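Local structure of CELL WALL surface anchor family protein (Streptococcus pneumoniae, 2WW8) at residues 442-456 with 494-506. The protein is the adhesin of the pneumococcal pilus and probably mediates attachment to host cells through an integrin-like domain that carries a magnesium ion. Sequence-based numbering, arbitrary orientation.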
loop_
_atom_site.group_PDB
_atom_site.type_symbol
_atom_site.label_atom_id
_atom_site.label_comp_id
_atom_site.label_asym_id
_atom_site.label_seq_id
_atom_site.Cartn_x
_atom_site.Cartn_y
_atom_site.Cartn_z
ATOM N N ARG A 442 -53.861 17.201 9.971
ATOM C CA ARG A 442 -54.393 18.152 8.975
ATOM C C ARG A 442 -53.631 17.940 7.691
ATOM O O ARG A 442 -52.415 17.731 7.734
ATOM C CB ARG A 442 -54.294 19.630 9.433
ATOM C CG ARG A 442 -54.866 19.950 10.829
ATOM C CD ARG A 442 -56.320 19.497 10.947
ATOM N NE ARG A 442 -57.190 20.183 10.017
ATOM C CZ ARG A 442 -58.514 20.044 9.986
ATOM N NH1 ARG A 442 -59.103 19.212 10.840
ATOM N NH2 ARG A 442 -59.213 20.704 9.068
ATOM N N GLY A 443 -54.337 18.052 6.552
ATOM C CA GLY A 443 -53.657 17.954 5.247
ATOM C C GLY A 443 -53.304 16.534 4.833
ATOM O O GLY A 443 -53.425 15.598 5.621
ATOM N N ASP A 444 -52.893 16.371 3.577
ATOM C CA ASP A 444 -52.539 15.056 3.058
ATOM C C ASP A 444 -51.501 15.185 1.936
ATOM O O ASP A 444 -51.352 14.226 1.161
ATOM C CB ASP A 444 -53.807 14.294 2.646
ATOM C CG ASP A 444 -54.447 14.847 1.349
ATOM O OD1 ASP A 444 -53.974 15.881 0.768
ATOM O OD2 ASP A 444 -55.437 14.213 0.905
ATOM N N GLY A 445 -50.795 16.329 1.834
ATOM C CA GLY A 445 -49.939 16.569 0.639
ATOM C C GLY A 445 -50.553 17.417 -0.438
ATOM O O GLY A 445 -49.834 17.805 -1.333
ATOM N N GLN A 446 -51.852 17.744 -0.370
ATOM C CA GLN A 446 -52.544 18.521 -1.405
ATOM C C GLN A 446 -52.023 19.951 -1.555
ATOM O O GLN A 446 -51.816 20.420 -2.667
ATOM C CB GLN A 446 -54.025 18.614 -1.071
ATOM C CG GLN A 446 -54.940 19.126 -2.200
ATOM C CD GLN A 446 -54.957 18.142 -3.339
ATOM O OE1 GLN A 446 -55.250 16.959 -3.164
ATOM N NE2 GLN A 446 -54.572 18.610 -4.495
ATOM N N SER A 447 -51.826 20.653 -0.451
ATOM C CA SER A 447 -51.414 22.056 -0.573
ATOM C C SER A 447 -50.834 22.512 0.789
ATOM O O SER A 447 -51.166 21.975 1.820
ATOM C CB SER A 447 -52.665 22.894 -0.849
ATOM O OG SER A 447 -52.343 24.225 -1.131
ATOM N N TYR A 448 -50.011 23.540 0.740
ATOM C CA TYR A 448 -49.650 24.365 1.853
ATOM C C TYR A 448 -50.894 25.060 2.422
ATOM O O TYR A 448 -50.933 25.343 3.615
ATOM C CB TYR A 448 -48.696 25.429 1.331
ATOM C CG TYR A 448 -48.159 26.398 2.358
ATOM C CD1 TYR A 448 -47.092 26.019 3.198
ATOM C CD2 TYR A 448 -48.680 27.695 2.438
ATOM C CE1 TYR A 448 -46.574 26.920 4.158
ATOM C CE2 TYR A 448 -48.180 28.611 3.389
ATOM C CZ TYR A 448 -47.112 28.207 4.218
ATOM O OH TYR A 448 -46.572 29.067 5.151
ATOM N N GLN A 449 -51.868 25.379 1.566
ATOM C CA GLN A 449 -53.111 25.986 2.015
ATOM C C GLN A 449 -54.018 24.965 2.678
ATOM O O GLN A 449 -54.017 23.764 2.396
ATOM C CB GLN A 449 -53.818 26.689 0.834
ATOM C CG GLN A 449 -52.980 27.781 0.124
ATOM C CD GLN A 449 -52.664 28.989 1.031
ATOM O OE1 GLN A 449 -53.456 29.360 1.924
ATOM N NE2 GLN A 449 -51.523 29.633 0.770
ATOM N N MET A 450 -54.812 25.480 3.597
ATOM C CA MET A 450 -55.975 24.781 4.097
ATOM C C MET A 450 -57.167 25.566 3.491
ATOM O O MET A 450 -57.361 26.725 3.804
ATOM C CB MET A 450 -56.057 24.829 5.617
ATOM C CG MET A 450 -54.843 24.209 6.305
ATOM S SD MET A 450 -54.935 24.575 8.066
ATOM C CE MET A 450 -53.480 23.726 8.753
ATOM N N PHE A 451 -57.947 24.946 2.615
ATOM C CA PHE A 451 -58.864 25.708 1.756
ATOM C C PHE A 451 -59.997 26.271 2.597
ATOM O O PHE A 451 -60.478 25.591 3.514
ATOM C CB PHE A 451 -59.426 24.771 0.675
ATOM C CG PHE A 451 -58.355 24.169 -0.183
ATOM C CD1 PHE A 451 -57.458 24.980 -0.860
ATOM C CD2 PHE A 451 -58.209 22.790 -0.281
ATOM C CE1 PHE A 451 -56.424 24.458 -1.613
ATOM C CE2 PHE A 451 -57.194 22.240 -1.054
ATOM C CZ PHE A 451 -56.295 23.055 -1.724
ATOM N N THR A 452 -60.402 27.492 2.281
ATOM C CA THR A 452 -61.535 28.121 2.935
ATOM C C THR A 452 -62.824 27.953 2.117
ATOM O O THR A 452 -63.909 28.345 2.581
ATOM C CB THR A 452 -61.284 29.617 3.154
ATOM O OG1 THR A 452 -61.139 30.202 1.866
ATOM C CG2 THR A 452 -59.981 29.859 3.882
ATOM N N ASP A 453 -62.751 27.376 0.915
ATOM C CA ASP A 453 -63.926 26.986 0.081
ATOM C C ASP A 453 -63.834 25.454 -0.073
ATOM O O ASP A 453 -62.798 24.963 -0.533
ATOM C CB ASP A 453 -63.743 27.661 -1.279
ATOM C CG ASP A 453 -64.847 27.341 -2.308
ATOM O OD1 ASP A 453 -65.724 26.459 -2.104
ATOM O OD2 ASP A 453 -64.821 28.044 -3.347
ATOM N N LYS A 454 -64.861 24.711 0.345
ATOM C CA LYS A 454 -64.865 23.247 0.273
ATOM C C LYS A 454 -64.946 22.713 -1.164
ATOM O O LYS A 454 -64.722 21.528 -1.390
ATOM C CB LYS A 454 -66.214 22.791 0.853
ATOM C CG LYS A 454 -66.298 22.957 2.351
ATOM C CD LYS A 454 -67.527 22.206 2.895
ATOM C CE LYS A 454 -67.567 22.441 4.411
ATOM N NZ LYS A 454 -68.749 21.848 5.065
ATOM N N THR A 455 -65.358 23.560 -2.107
ATOM C CA THR A 455 -65.586 23.095 -3.484
ATOM C C THR A 455 -64.294 22.766 -4.235
ATOM O O THR A 455 -63.356 23.577 -4.340
ATOM C CB THR A 455 -66.429 24.100 -4.293
ATOM O OG1 THR A 455 -67.641 24.425 -3.578
ATOM C CG2 THR A 455 -66.862 23.578 -5.671
ATOM N N VAL A 456 -64.279 21.569 -4.814
ATOM C CA VAL A 456 -63.208 21.214 -5.772
ATOM C C VAL A 456 -63.621 21.765 -7.123
ATOM O O VAL A 456 -64.774 21.601 -7.555
ATOM C CB VAL A 456 -63.009 19.685 -5.894
ATOM C CG1 VAL A 456 -61.856 19.315 -6.898
ATOM C CG2 VAL A 456 -62.745 19.117 -4.518
ATOM N N LEU A 494 -67.991 17.023 -5.939
ATOM C CA LEU A 494 -66.867 16.855 -5.039
ATOM C C LEU A 494 -66.493 18.056 -4.162
ATOM O O LEU A 494 -66.475 19.205 -4.646
ATOM C CB LEU A 494 -65.601 16.449 -5.807
ATOM C CG LEU A 494 -65.712 15.226 -6.723
ATOM C CD1 LEU A 494 -64.465 15.065 -7.576
ATOM C CD2 LEU A 494 -66.095 13.928 -5.928
ATOM N N ASN A 495 -66.110 17.745 -2.927
ATOM C CA ASN A 495 -65.651 18.758 -1.980
ATOM C C ASN A 495 -64.339 18.222 -1.429
ATOM O O ASN A 495 -64.126 16.996 -1.382
ATOM C CB ASN A 495 -66.591 18.935 -0.768
ATOM C CG ASN A 495 -67.800 19.798 -1.030
ATOM O OD1 ASN A 495 -68.014 20.366 -2.099
ATOM N ND2 ASN A 495 -68.621 19.915 0.007
ATOM N N TRP A 496 -63.434 19.119 -1.012
ATOM C CA TRP A 496 -62.256 18.626 -0.236
ATOM C C TRP A 496 -62.736 18.029 1.134
ATOM O O TRP A 496 -63.701 18.552 1.735
ATOM C CB TRP A 496 -61.333 19.832 0.088
ATOM C CG TRP A 496 -60.872 20.496 -1.128
ATOM C CD1 TRP A 496 -61.262 21.717 -1.593
ATOM C CD2 TRP A 496 -59.936 19.974 -2.094
ATOM N NE1 TRP A 496 -60.661 21.976 -2.788
ATOM C CE2 TRP A 496 -59.826 20.937 -3.110
ATOM C CE3 TRP A 496 -59.192 18.786 -2.189
ATOM C CZ2 TRP A 496 -58.997 20.772 -4.229
ATOM C CZ3 TRP A 496 -58.364 18.614 -3.296
ATOM C CH2 TRP A 496 -58.276 19.610 -4.300
ATOM N N ARG A 497 -62.130 16.946 1.615
ATOM C CA ARG A 497 -62.497 16.389 2.925
ATOM C C ARG A 497 -62.116 17.327 4.087
ATOM O O ARG A 497 -61.206 18.177 3.930
ATOM C CB ARG A 497 -61.944 14.945 3.070
ATOM C CG ARG A 497 -60.501 14.842 3.472
ATOM C CD ARG A 497 -60.091 13.356 3.570
ATOM N NE ARG A 497 -58.809 13.150 4.245
ATOM C CZ ARG A 497 -57.639 13.110 3.623
ATOM N NH1 ARG A 497 -57.591 13.290 2.304
ATOM N NH2 ARG A 497 -56.508 12.946 4.320
ATOM N N GLU A 498 -62.882 17.223 5.188
ATOM C CA GLU A 498 -62.766 18.102 6.319
ATOM C C GLU A 498 -61.288 18.367 6.702
ATOM O O GLU A 498 -60.900 19.489 6.917
ATOM C CB GLU A 498 -63.450 17.506 7.551
ATOM C CG GLU A 498 -63.629 18.570 8.628
ATOM C CD GLU A 498 -62.365 18.772 9.522
ATOM O OE1 GLU A 498 -61.608 17.776 9.674
ATOM O OE2 GLU A 498 -62.081 19.882 10.091
ATOM N N SER A 499 -60.492 17.319 6.818
ATOM C CA SER A 499 -59.125 17.479 7.345
ATOM C C SER A 499 -58.159 18.270 6.447
ATOM O O SER A 499 -57.076 18.605 6.895
ATOM C CB SER A 499 -58.587 16.098 7.702
ATOM O OG SER A 499 -58.215 15.461 6.505
ATOM N N ILE A 500 -58.575 18.618 5.218
ATOM C CA ILE A 500 -57.779 19.377 4.260
ATOM C C ILE A 500 -58.165 20.855 4.323
ATOM O O ILE A 500 -57.428 21.693 3.815
ATOM C CB ILE A 500 -58.068 18.845 2.814
ATOM C CG1 ILE A 500 -57.765 17.349 2.641
ATOM C CG2 ILE A 500 -57.313 19.563 1.736
ATOM C CD1 ILE A 500 -56.522 16.793 3.244
ATOM N N LEU A 501 -59.340 21.170 4.889
ATOM C CA LEU A 501 -59.846 22.520 4.950
ATOM C C LEU A 501 -59.273 23.317 6.124
ATOM O O LEU A 501 -58.593 22.771 6.989
ATOM C CB LEU A 501 -61.377 22.440 5.169
ATOM C CG LEU A 501 -62.143 21.672 4.055
ATOM C CD1 LEU A 501 -63.637 21.469 4.449
ATOM C CD2 LEU A 501 -62.058 22.354 2.699
ATOM N N ALA A 502 -59.491 24.625 6.052
ATOM C CA ALA A 502 -59.190 25.573 7.125
ATOM C C ALA A 502 -60.038 25.118 8.333
ATOM O O ALA A 502 -61.081 24.452 8.190
ATOM C CB ALA A 502 -59.634 26.905 6.612
ATOM N N TYR A 503 -59.601 25.462 9.532
ATOM C CA TYR A 503 -60.342 25.107 10.744
ATOM C C TYR A 503 -60.106 26.221 11.788
ATOM O O TYR A 503 -59.107 26.948 11.709
ATOM C CB TYR A 503 -59.896 23.698 11.185
ATOM C CG TYR A 503 -58.475 23.687 11.738
ATOM C CD1 TYR A 503 -57.333 23.577 10.886
ATOM C CD2 TYR A 503 -58.269 23.774 13.119
ATOM C CE1 TYR A 503 -56.033 23.562 11.413
ATOM C CE2 TYR A 503 -56.953 23.757 13.638
ATOM C CZ TYR A 503 -55.866 23.651 12.806
ATOM O OH TYR A 503 -54.601 23.691 13.369
ATOM N N PRO A 504 -61.076 26.466 12.703
ATOM C CA PRO A 504 -62.529 26.085 12.592
ATOM C C PRO A 504 -63.198 26.711 11.363
ATOM O O PRO A 504 -63.109 27.907 11.117
ATOM C CB PRO A 504 -63.135 26.587 13.894
ATOM C CG PRO A 504 -61.871 26.749 14.840
ATOM C CD PRO A 504 -60.809 27.250 13.917
ATOM N N PHE A 505 -63.812 25.872 10.528
ATOM C CA PHE A 505 -64.165 26.305 9.186
ATOM C C PHE A 505 -65.152 27.467 9.158
ATOM O O PHE A 505 -65.094 28.357 8.283
ATOM C CB PHE A 505 -64.701 25.078 8.430
ATOM C CG PHE A 505 -64.901 25.335 6.998
ATOM C CD1 PHE A 505 -63.831 25.269 6.105
ATOM C CD2 PHE A 505 -66.170 25.682 6.522
ATOM C CE1 PHE A 505 -64.023 25.503 4.718
ATOM C CE2 PHE A 505 -66.373 25.920 5.161
ATOM C CZ PHE A 505 -65.329 25.839 4.251
ATOM N N ASN A 506 -66.060 27.501 10.134
ATOM C CA ASN A 506 -67.035 28.602 10.168
ATOM C C ASN A 506 -66.743 29.677 11.203
ATOM O O ASN A 506 -67.611 30.461 11.580
ATOM C CB ASN A 506 -68.469 28.079 10.324
ATOM C CG ASN A 506 -68.880 27.258 9.123
ATOM O OD1 ASN A 506 -69.178 26.075 9.243
ATOM N ND2 ASN A 506 -68.797 27.869 7.939
HETATM O O HOH W 1 -56.402 21.327 7.288
HETATM O O HOH W 2 -55.599 14.824 6.970
HETATM O O HOH W 3 -54.557 21.353 3.282
HETATM O O HOH W 4 -63.777 28.716 5.771
HETATM O O HOH W 5 -61.691 25.239 -3.077
#
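The W496 indole is clamped between two side chains from 442-456. On one face V456 CG2 makes a CH-pi contact, 3.8 Å from the centroid of the W496 five-membered ring and 13° off its normal; over the opposite face lies the F451 ring, its plane turned 32° from the indole, with CE2 above the indole centre. Q446 crosses the indole at about a right angle, its CD 3.4 Å from W496 CZ3. R442, bent at chi2 and chi3, brings NH1 and NH2 end-on to the E498 carboxylate, and OE2 accepts from both nitrogens. R442 NH2 also donates to L501 O (3.0 Å), close to the guanidinium plane, while S499 O and the Y503 ring lie over opposite guanidinium faces. One residue before E498, R497 NH1 meets D444 OD2 in a 2.7 Å salt bridge.

Segment 442-456 runs from strand 442-443 toward strand 457-458, while 494-506 leaves strand 489-496 toward helix 516-526. Both elaborate a domain whose parallel sheet, including 225-232 and 379-386, and magnesium site (S234, S236, D387) suggest an integrin I/von Willebrand A-type fold.

Backbone bonds fix this layout: A502 N to F451 O is nearly straight (2.9 Å, 174°), and W496 N bonds K454 O (2.8 Å). Further out, D453 OD1 accepts from T455 N in an Asx turn, D453 OD2 bonds Y457 OH, and R497 NH1 has a second acceptor in G290 O.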